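Local coordinates for hypothetical protein (Bacteroides thetaiotaomicron, PDB 2OMK) that probably catalyses the ATP-dependent pyrophosphorylation of thiamine to thiamine diphosphate, at residues 178-192 / 217-230. The protein carries 1 engineered substitution. Sequence-based numbering, arbitrary orientation.
Sequences QVSIINFGAKGLKAE and FTIHCTGEYLVFLA
I182 and L226 bond to each other through both backbone N and O, one of several antiparallel hydrogen-bonded pairs tying strand 178-183 to strand 224-230; S180 with F228 is another. K187 and T222 form such a pair within the corners of both segments, and pairing continues between 189-192 and 217-221, where H220 N meets K190 O at 2.7 Å. Between K187 and K190 the register slips by one residue, a beta bulge. At the corner G223 has backbone angles that call for glycine, and a side chain would strike A186. N183 OD1 accepts from A186 N in an Asx motif. The two strand pairs belong to facing sheets, and the corners at 184-188 and 222-223 carry the chain from one to the other, giving the beta sandwich of the putative substrate-binding domain. Apolar side chains fill its interior, with beta-branched V179, I181 and I219 suited to extended strands: I181 CD1 meets I219 CD1 tip to tip at 3.7 Å, V179 CG1 approaches F217 CZ at 3.7 Å, and L189 CD2 wedges between I219 CG2 and C221 CB. On the opposite face of the 178-183/224-230 sheet, under helix 133-148, F184 CE1 lies 3.7 Å from L226 CB, and W204 of the second subunit meets the F184 ring. Histidine suits position 220 by offering an in-plane N-H: E192, bent at chi2 (88°), brings up OE1, which accepts from H220 NE2 at 2.6 Å through the carboxylate's syn lone pair, the carboxylate turned 41° from the ring plane. An alanine replacing H220 is likely to leave the E192 carboxylate without this partner and T218 CG2 without the ring face it covers.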
ATOM      1  N   GLN A 178      13.799   8.307  -6.904  0.50 10.52           N
ATOM      2  CA  GLN A 178      12.376   8.169  -7.183  0.50 11.09           C
ATOM      3  C   GLN A 178      11.559   8.842  -6.088  0.50 10.70           C
ATOM      4  O   GLN A 178      11.775   8.591  -4.898  0.50 10.59           O
ATOM      5  CB  GLN A 178      11.996   6.689  -7.287  0.50 11.24           C
ATOM      6  CG  GLN A 178      12.555   5.988  -8.520  0.50 14.31           C
ATOM      7  CD  GLN A 178      11.656   6.144  -9.726  0.50 16.92           C
ATOM      8  OE1 GLN A 178      11.890   7.001 -10.580  0.50 19.36           O
ATOM      9  NE2 GLN A 178      10.608   5.331  -9.792  0.50 15.95           N
ATOM     10  N   VAL A 179      10.626   9.700  -6.494  1.00 10.00           N
ATOM     11  CA  VAL A 179       9.822  10.463  -5.550  1.00  9.77           C
ATOM     12  C   VAL A 179       8.371  10.360  -5.987  1.00 10.13           C
ATOM     13  O   VAL A 179       8.028  10.656  -7.140  1.00 10.76           O
ATOM     14  CB  VAL A 179      10.246  11.965  -5.543  1.00 10.05           C
ATOM     15  CG1 VAL A 179       9.337  12.798  -4.635  1.00 10.50           C
ATOM     16  CG2 VAL A 179      11.715  12.128  -5.137  1.00  9.81           C
ATOM     17  N   SER A 180       7.515   9.932  -5.069  1.00 10.27           N
ATOM     18  CA  SER A 180       6.096   9.803  -5.366  1.00 10.66           C
ATOM     19  C   SER A 180       5.320  10.715  -4.434  1.00 10.93           C
ATOM     20  O   SER A 180       5.594  10.780  -3.230  1.00 11.75           O
ATOM     21  CB  SER A 180       5.655   8.346  -5.208  1.00 11.09           C
ATOM     22  OG  SER A 180       6.238   7.531  -6.212  1.00 10.51           O
ATOM     23  N   ILE A 181       4.353  11.433  -4.996  1.00 10.75           N
ATOM     24  CA  ILE A 181       3.560  12.382  -4.236  1.00 10.44           C
ATOM     25  C   ILE A 181       2.105  11.931  -4.292  1.00 10.99           C
ATOM     26  O   ILE A 181       1.551  11.739  -5.377  1.00 10.59           O
ATOM     27  CB  ILE A 181       3.710  13.817  -4.804  1.00 10.60           C
ATOM     28  CG1 ILE A 181       5.167  14.274  -4.688  1.00 10.88           C
ATOM     29  CG2 ILE A 181       2.740  14.796  -4.104  1.00 11.06           C
ATOM     30  CD1 ILE A 181       5.554  15.359  -5.654  1.00 14.86           C
ATOM     31  N   ILE A 182       1.513  11.732  -3.121  1.00 11.43           N
ATOM     32  CA  ILE A 182       0.105  11.352  -3.018  1.00 13.27           C
ATOM     33  C   ILE A 182      -0.650  12.501  -2.382  1.00 13.06           C
ATOM     34  O   ILE A 182      -0.299  12.965  -1.290  1.00 12.05           O
ATOM     35  CB  ILE A 182      -0.127  10.064  -2.170  1.00 13.38           C
ATOM     36  CG1 ILE A 182       0.860   8.938  -2.533  1.00 17.20           C
ATOM     37  CG2 ILE A 182      -1.599   9.603  -2.301  1.00 14.52           C
ATOM     38  CD1 ILE A 182       0.785   8.447  -3.972  1.00 18.10           C
ATOM     39  N   ASN A 183      -1.685  12.962  -3.073  1.00 13.22           N
ATOM     40  CA  ASN A 183      -2.410  14.140  -2.646  1.00 15.02           C
ATOM     41  C   ASN A 183      -3.516  13.821  -1.652  1.00 14.84           C
ATOM     42  O   ASN A 183      -4.287  12.876  -1.831  1.00 15.32           O
ATOM     43  CB  ASN A 183      -2.962  14.907  -3.852  1.00 14.97           C
ATOM     44  CG  ASN A 183      -3.292  16.356  -3.519  1.00 18.53           C
ATOM     45  OD1 ASN A 183      -2.925  16.869  -2.453  1.00 19.46           O
ATOM     46  ND2 ASN A 183      -3.974  17.028  -4.436  1.00 19.04           N
ATOM     47  N   PHE A 184      -3.558  14.603  -0.582  1.00 15.66           N
ATOM     48  CA  PHE A 184      -4.601  14.485   0.419  1.00 17.15           C
ATOM     49  C   PHE A 184      -5.328  15.824   0.552  1.00 18.39           C
ATOM     50  O   PHE A 184      -5.494  16.356   1.646  1.00 19.19           O
ATOM     51  CB  PHE A 184      -4.018  13.982   1.752  1.00 17.41           C
ATOM     52  CG  PHE A 184      -3.680  12.514   1.742  1.00 17.86           C
ATOM     53  CD1 PHE A 184      -2.472  12.065   1.211  1.00 17.68           C
ATOM     54  CD2 PHE A 184      -4.574  11.576   2.251  1.00 19.12           C
ATOM     55  CE1 PHE A 184      -2.158  10.707   1.184  1.00 18.95           C
ATOM     56  CE2 PHE A 184      -4.260  10.209   2.234  1.00 21.21           C
ATOM     57  CZ  PHE A 184      -3.050   9.777   1.700  1.00 19.38           C
ATOM     58  N   GLY A 185      -5.736  16.367  -0.591  1.00 19.52           N
ATOM     59  CA  GLY A 185      -6.538  17.591  -0.625  1.00 20.86           C
ATOM     60  C   GLY A 185      -5.751  18.881  -0.779  1.00 21.41           C
ATOM     61  O   GLY A 185      -6.320  19.975  -0.668  1.00 21.84           O
ATOM     62  N   ALA A 186      -4.449  18.766  -1.036  1.00 20.80           N
ATOM     63  CA  ALA A 186      -3.616  19.949  -1.238  1.00 21.09           C
ATOM     64  C   ALA A 186      -3.928  20.607  -2.582  1.00 21.34           C
ATOM     65  O   ALA A 186      -4.383  19.951  -3.526  1.00 21.26           O
ATOM     66  CB  ALA A 186      -2.144  19.610  -1.120  1.00 21.67           C
ATOM     67  N   LYS A 187      -3.705  21.913  -2.645  1.00 21.52           N
ATOM     68  CA  LYS A 187      -4.017  22.697  -3.835  1.00 22.26           C
ATOM     69  C   LYS A 187      -2.850  23.602  -4.198  1.00 21.41           C
ATOM     70  O   LYS A 187      -2.111  24.055  -3.321  1.00 21.54           O
ATOM     71  CB  LYS A 187      -5.291  23.523  -3.618  1.00 23.20           C
ATOM     72  CG  LYS A 187      -6.579  22.710  -3.672  1.00 26.19           C
ATOM     73  CD  LYS A 187      -7.801  23.614  -3.684  1.00 32.35           C
ATOM     74  CE  LYS A 187      -9.017  22.898  -4.257  1.00 35.67           C
ATOM     75  NZ  LYS A 187     -10.170  23.826  -4.475  1.00 38.57           N
ATOM     76  N   GLY A 188      -2.693  23.851  -5.498  1.00 20.28           N
ATOM     77  CA  GLY A 188      -1.611  24.672  -6.021  1.00 19.84           C
ATOM     78  C   GLY A 188      -0.258  23.979  -6.023  1.00 19.24           C
ATOM     79  O   GLY A 188       0.776  24.630  -5.857  1.00 18.37           O
ATOM     80  N   LEU A 189      -0.262  22.660  -6.213  1.00 19.07           N
ATOM     81  CA  LEU A 189       0.981  21.885  -6.169  1.00 19.16           C
ATOM     82  C   LEU A 189       1.937  22.308  -7.270  1.00 19.14           C
ATOM     83  O   LEU A 189       1.590  22.297  -8.455  1.00 19.36           O
ATOM     84  CB  LEU A 189       0.711  20.371  -6.240  1.00 19.50           C
ATOM     85  CG  LEU A 189       0.301  19.670  -4.937  1.00 19.13           C
ATOM     86  CD1 LEU A 189      -0.262  18.283  -5.212  1.00 20.62           C
ATOM     87  CD2 LEU A 189       1.461  19.568  -3.937  1.00 20.43           C
ATOM     88  N   LYS A 190       3.136  22.707  -6.857  1.00 19.33           N
ATOM     89  CA  LYS A 190       4.227  22.991  -7.782  1.00 20.23           C
ATOM     90  C   LYS A 190       5.545  22.693  -7.096  1.00 19.08           C
ATOM     91  O   LYS A 190       5.662  22.777  -5.867  1.00 19.50           O
ATOM     92  CB  LYS A 190       4.193  24.443  -8.278  1.00 20.08           C
ATOM     93  CG  LYS A 190       4.428  25.501  -7.215  1.00 22.16           C
ATOM     94  CD  LYS A 190       4.427  26.905  -7.822  1.00 24.20           C
ATOM     95  CE  LYS A 190       4.684  27.981  -6.765  1.00 29.32           C
ATOM     96  NZ  LYS A 190       4.519  29.358  -7.325  1.00 33.33           N
ATOM     97  N   ALA A 191       6.538  22.348  -7.896  1.00 17.56           N
ATOM     98  CA  ALA A 191       7.821  21.959  -7.356  1.00 17.66           C
ATOM     99  C   ALA A 191       8.973  22.525  -8.157  1.00 17.13           C
ATOM    100  O   ALA A 191       8.832  22.840  -9.350  1.00 17.61           O
ATOM    101  CB  ALA A 191       7.917  20.439  -7.292  1.00 17.45           C
ATOM    102  N   GLU A 192      10.108  22.656  -7.470  1.00 16.89           N
ATOM    103  CA  GLU A 192      11.399  22.883  -8.085  1.00 17.09           C
ATOM    104  C   GLU A 192      12.262  21.683  -7.713  1.00 16.72           C
ATOM    105  O   GLU A 192      12.213  21.209  -6.572  1.00 16.24           O
ATOM    106  CB  GLU A 192      12.050  24.157  -7.544  1.00 18.34           C
ATOM    107  CG  GLU A 192      11.334  25.448  -7.931  1.00 20.87           C
ATOM    108  CD  GLU A 192      10.245  25.832  -6.950  1.00 25.73           C
ATOM    109  OE1 GLU A 192      10.528  25.888  -5.733  1.00 29.26           O
ATOM    110  OE2 GLU A 192       9.102  26.083  -7.398  1.00 28.62           O
ATOM    111  N   PHE A 217      14.931  19.166  -3.415  1.00 15.61           N
ATOM    112  CA  PHE A 217      13.735  19.631  -4.117  1.00 14.59           C
ATOM    113  C   PHE A 217      12.763  20.262  -3.140  1.00 14.85           C
ATOM    114  O   PHE A 217      12.831  20.006  -1.940  1.00 14.29           O
ATOM    115  CB  PHE A 217      13.080  18.520  -4.965  1.00 14.36           C
ATOM    116  CG  PHE A 217      12.514  17.368  -4.165  1.00 13.37           C
ATOM    117  CD1 PHE A 217      11.179  17.375  -3.766  1.00 13.89           C
ATOM    118  CD2 PHE A 217      13.301  16.257  -3.862  1.00 12.82           C
ATOM    119  CE1 PHE A 217      10.636  16.310  -3.042  1.00 12.56           C
ATOM    120  CE2 PHE A 217      12.768  15.177  -3.140  1.00 12.71           C
ATOM    121  CZ  PHE A 217      11.432  15.212  -2.726  1.00 12.33           C
ATOM    122  N   THR A 218      11.875  21.110  -3.653  1.00 14.27           N
ATOM    123  CA  THR A 218      10.911  21.803  -2.811  1.00 15.02           C
ATOM    124  C   THR A 218       9.533  21.692  -3.431  1.00 14.86           C
ATOM    125  O   THR A 218       9.365  21.942  -4.623  1.00 15.04           O
ATOM    126  CB  THR A 218      11.283  23.298  -2.615  1.00 15.44           C
ATOM    127  OG1 THR A 218      12.568  23.403  -1.984  1.00 18.04           O
ATOM    128  CG2 THR A 218      10.244  24.018  -1.757  1.00 15.55           C
ATOM    129  N   ILE A 219       8.559  21.304  -2.613  1.00 14.37           N
ATOM    130  CA  ILE A 219       7.165  21.233  -3.040  1.00 15.04           C
ATOM    131  C   ILE A 219       6.415  22.370  -2.362  1.00 15.54           C
ATOM    132  O   ILE A 219       6.559  22.577  -1.152  1.00 15.30           O
ATOM    133  CB  ILE A 219       6.508  19.866  -2.686  1.00 14.88           C
ATOM    134  CG1 ILE A 219       7.241  18.716  -3.397  1.00 14.14           C
ATOM    135  CG2 ILE A 219       4.989  19.877  -3.018  1.00 14.06           C
ATOM    136  CD1 ILE A 219       6.889  17.341  -2.870  1.00 15.34           C
ATOM    137  N   HIS A 220       5.655  23.120  -3.161  1.00 16.38           N
ATOM    138  CA  HIS A 220       4.831  24.226  -2.672  1.00 17.52           C
ATOM    139  C   HIS A 220       3.365  23.888  -2.864  1.00 17.74           C
ATOM    140  O   HIS A 220       2.976  23.348  -3.904  1.00 17.77           O
ATOM    141  CB  HIS A 220       5.108  25.519  -3.449  1.00 18.23           C
ATOM    142  CG  HIS A 220       6.551  25.913  -3.497  1.00 20.33           C
ATOM    143  ND1 HIS A 220       7.127  26.746  -2.561  1.00 23.51           N
ATOM    144  CD2 HIS A 220       7.527  25.613  -4.386  1.00 22.09           C
ATOM    145  CE1 HIS A 220       8.399  26.932  -2.867  1.00 24.67           C
ATOM    146  NE2 HIS A 220       8.667  26.255  -3.970  1.00 23.96           N
ATOM    147  N   CYS A 221       2.554  24.234  -1.870  1.00 18.38           N
ATOM    148  CA  CYS A 221       1.101  24.093  -1.959  1.00 19.43           C
ATOM    149  C   CYS A 221       0.439  24.600  -0.693  1.00 18.97           C
ATOM    150  O   CYS A 221       1.109  25.068   0.233  1.00 19.43           O
ATOM    151  CB  CYS A 221       0.701  22.627  -2.164  1.00 19.75           C
ATOM    152  SG  CYS A 221       1.005  21.589  -0.712  1.00 21.95           S
ATOM    153  N   THR A 222      -0.885  24.501  -0.671  1.00 18.96           N
ATOM    154  CA  THR A 222      -1.661  24.643   0.547  1.00 18.94           C
ATOM    155  C   THR A 222      -2.420  23.350   0.758  1.00 18.69           C
ATOM    156  O   THR A 222      -3.157  22.911  -0.118  1.00 18.91           O
ATOM    157  CB  THR A 222      -2.671  25.806   0.449  1.00 18.99           C
ATOM    158  OG1 THR A 222      -1.972  27.006   0.109  1.00 21.72           O
ATOM    159  CG2 THR A 222      -3.395  26.004   1.776  1.00 19.78           C
ATOM    160  N   GLY A 223      -2.235  22.740   1.922  1.00 18.95           N
ATOM    161  CA  GLY A 223      -2.951  21.521   2.251  1.00 17.68           C
ATOM    162  C   GLY A 223      -2.005  20.365   2.506  1.00 17.19           C
ATOM    163  O   GLY A 223      -0.788  20.547   2.594  1.00 17.78           O
ATOM    164  N   GLU A 224      -2.582  19.178   2.608  1.00 15.89           N
ATOM    165  CA  GLU A 224      -1.863  18.003   3.093  1.00 15.44           C
ATOM    166  C   GLU A 224      -1.556  17.052   1.957  1.00 13.55           C
ATOM    167  O   GLU A 224      -2.349  16.894   1.028  1.00 13.99           O
ATOM    168  CB  GLU A 224      -2.693  17.292   4.167  1.00 16.33           C
ATOM    169  CG  GLU A 224      -2.586  17.928   5.564  1.00 20.28           C
ATOM    170  CD  GLU A 224      -3.535  19.094   5.785  1.00 25.55           C
ATOM    171  OE1 GLU A 224      -4.752  18.934   5.547  1.00 27.71           O
ATOM    172  OE2 GLU A 224      -3.064  20.168   6.223  1.00 27.90           O
ATOM    173  N   TYR A 225      -0.391  16.424   2.034  1.00 12.10           N
ATOM    174  CA  TYR A 225      -0.024  15.405   1.072  1.00 11.71           C
ATOM    175  C   TYR A 225       0.967  14.455   1.702  1.00 11.17           C
ATOM    176  O   TYR A 225       1.399  14.644   2.840  1.00 11.63           O
ATOM    177  CB  TYR A 225       0.551  16.019  -0.213  1.00 12.30           C
ATOM    178  CG  TYR A 225       1.702  16.989  -0.023  1.00 11.16           C
ATOM    179  CD1 TYR A 225       3.006  16.635  -0.372  1.00 12.31           C
ATOM    180  CD2 TYR A 225       1.484  18.271   0.493  1.00 13.48           C
ATOM    181  CE1 TYR A 225       4.066  17.535  -0.211  1.00 12.16           C
ATOM    182  CE2 TYR A 225       2.529  19.167   0.657  1.00 12.67           C
ATOM    183  CZ  TYR A 225       3.814  18.804   0.292  1.00 12.79           C
ATOM    184  OH  TYR A 225       4.841  19.708   0.459  1.00 12.89           O
ATOM    185  N   LEU A 226       1.314  13.428   0.949  1.00 10.90           N
ATOM    186  CA  LEU A 226       2.232  12.416   1.416  1.00 10.97           C
ATOM    187  C   LEU A 226       3.325  12.265   0.362  1.00 10.08           C
ATOM    188  O   LEU A 226       3.038  12.251  -0.842  1.00 11.03           O
ATOM    189  CB  LEU A 226       1.451  11.124   1.580  1.00 12.06           C
ATOM    190  CG  LEU A 226       2.008   9.857   2.207  1.00 15.21           C
ATOM    191  CD1 LEU A 226       2.374  10.078   3.666  1.00 17.24           C
ATOM    192  CD2 LEU A 226       0.915   8.817   2.088  1.00 16.35           C
ATOM    193  N   VAL A 227       4.571  12.176   0.814  1.00 10.10           N
ATOM    194  CA  VAL A 227       5.709  11.946  -0.074  1.00  9.84           C
ATOM    195  C   VAL A 227       6.304  10.570   0.232  1.00  9.69           C
ATOM    196  O   VAL A 227       6.514  10.232   1.396  1.00  8.57           O
ATOM    197  CB  VAL A 227       6.784  13.061   0.058  1.00 10.89           C
ATOM    198  CG1 VAL A 227       8.019  12.747  -0.782  1.00 11.75           C
ATOM    199  CG2 VAL A 227       6.199  14.421  -0.370  1.00 10.50           C
ATOM    200  N   PHE A 228       6.526   9.778  -0.811  1.00  8.84           N
ATOM    201  CA  PHE A 228       7.269   8.520  -0.682  1.00  8.76           C
ATOM    202  C   PHE A 228       8.603   8.663  -1.405  1.00  9.14           C
ATOM    203  O   PHE A 228       8.655   8.980  -2.600  1.00  9.75           O
ATOM    204  CB  PHE A 228       6.467   7.335  -1.242  1.00  8.81           C
ATOM    205  CG  PHE A 228       7.200   6.016  -1.183  1.00  6.88           C
ATOM    206  CD1 PHE A 228       7.113   5.205  -0.051  1.00  6.19           C
ATOM    207  CD2 PHE A 228       7.969   5.577  -2.272  1.00  8.57           C
ATOM    208  CE1 PHE A 228       7.781   3.971   0.011  1.00  6.45           C
ATOM    209  CE2 PHE A 228       8.646   4.355  -2.219  1.00  9.46           C
ATOM    210  CZ  PHE A 228       8.540   3.543  -1.074  1.00  8.49           C
ATOM    211  N   LEU A 229       9.682   8.453  -0.667  1.00  8.44           N
ATOM    212  CA  LEU A 229      11.015   8.501  -1.238  1.00  9.10           C
ATOM    213  C   LEU A 229      11.589   7.096  -1.242  1.00  9.22           C
ATOM    214  O   LEU A 229      11.733   6.475  -0.180  1.00  9.64           O
ATOM    215  CB  LEU A 229      11.905   9.426  -0.411  1.00 10.10           C
ATOM    216  CG  LEU A 229      11.331  10.831  -0.224  1.00 11.43           C
ATOM    217  CD1 LEU A 229      12.026  11.522   0.923  1.00 14.21           C
ATOM    218  CD2 LEU A 229      11.469  11.624  -1.499  1.00 12.76           C
ATOM    219  N   ALA A 230      11.901   6.601  -2.433  1.00  8.92           N
ATOM    220  CA  ALA A 230      12.450   5.261  -2.586  1.00  9.50           C
ATOM    221  C   ALA A 230      13.939   5.300  -2.256  1.00  9.78           C
ATOM    222  O   ALA A 230      14.623   6.297  -2.532  1.00  9.57           O
ATOM    223  CB  ALA A 230      12.215   4.753  -4.014  1.00  9.76           C
TER
HETATM  224  O   HOH W   1      15.201   5.894  -5.876  1.00 15.07           O
HETATM  225  O   HOH W   2      -5.327  18.971   2.580  1.00 25.19           O
HETATM  226  O   HOH W   3      -6.011  22.891   0.163  1.00 34.23           O
HETATM  227  O   HOH W   4      -1.340  27.300  -2.536  0.50 22.75           O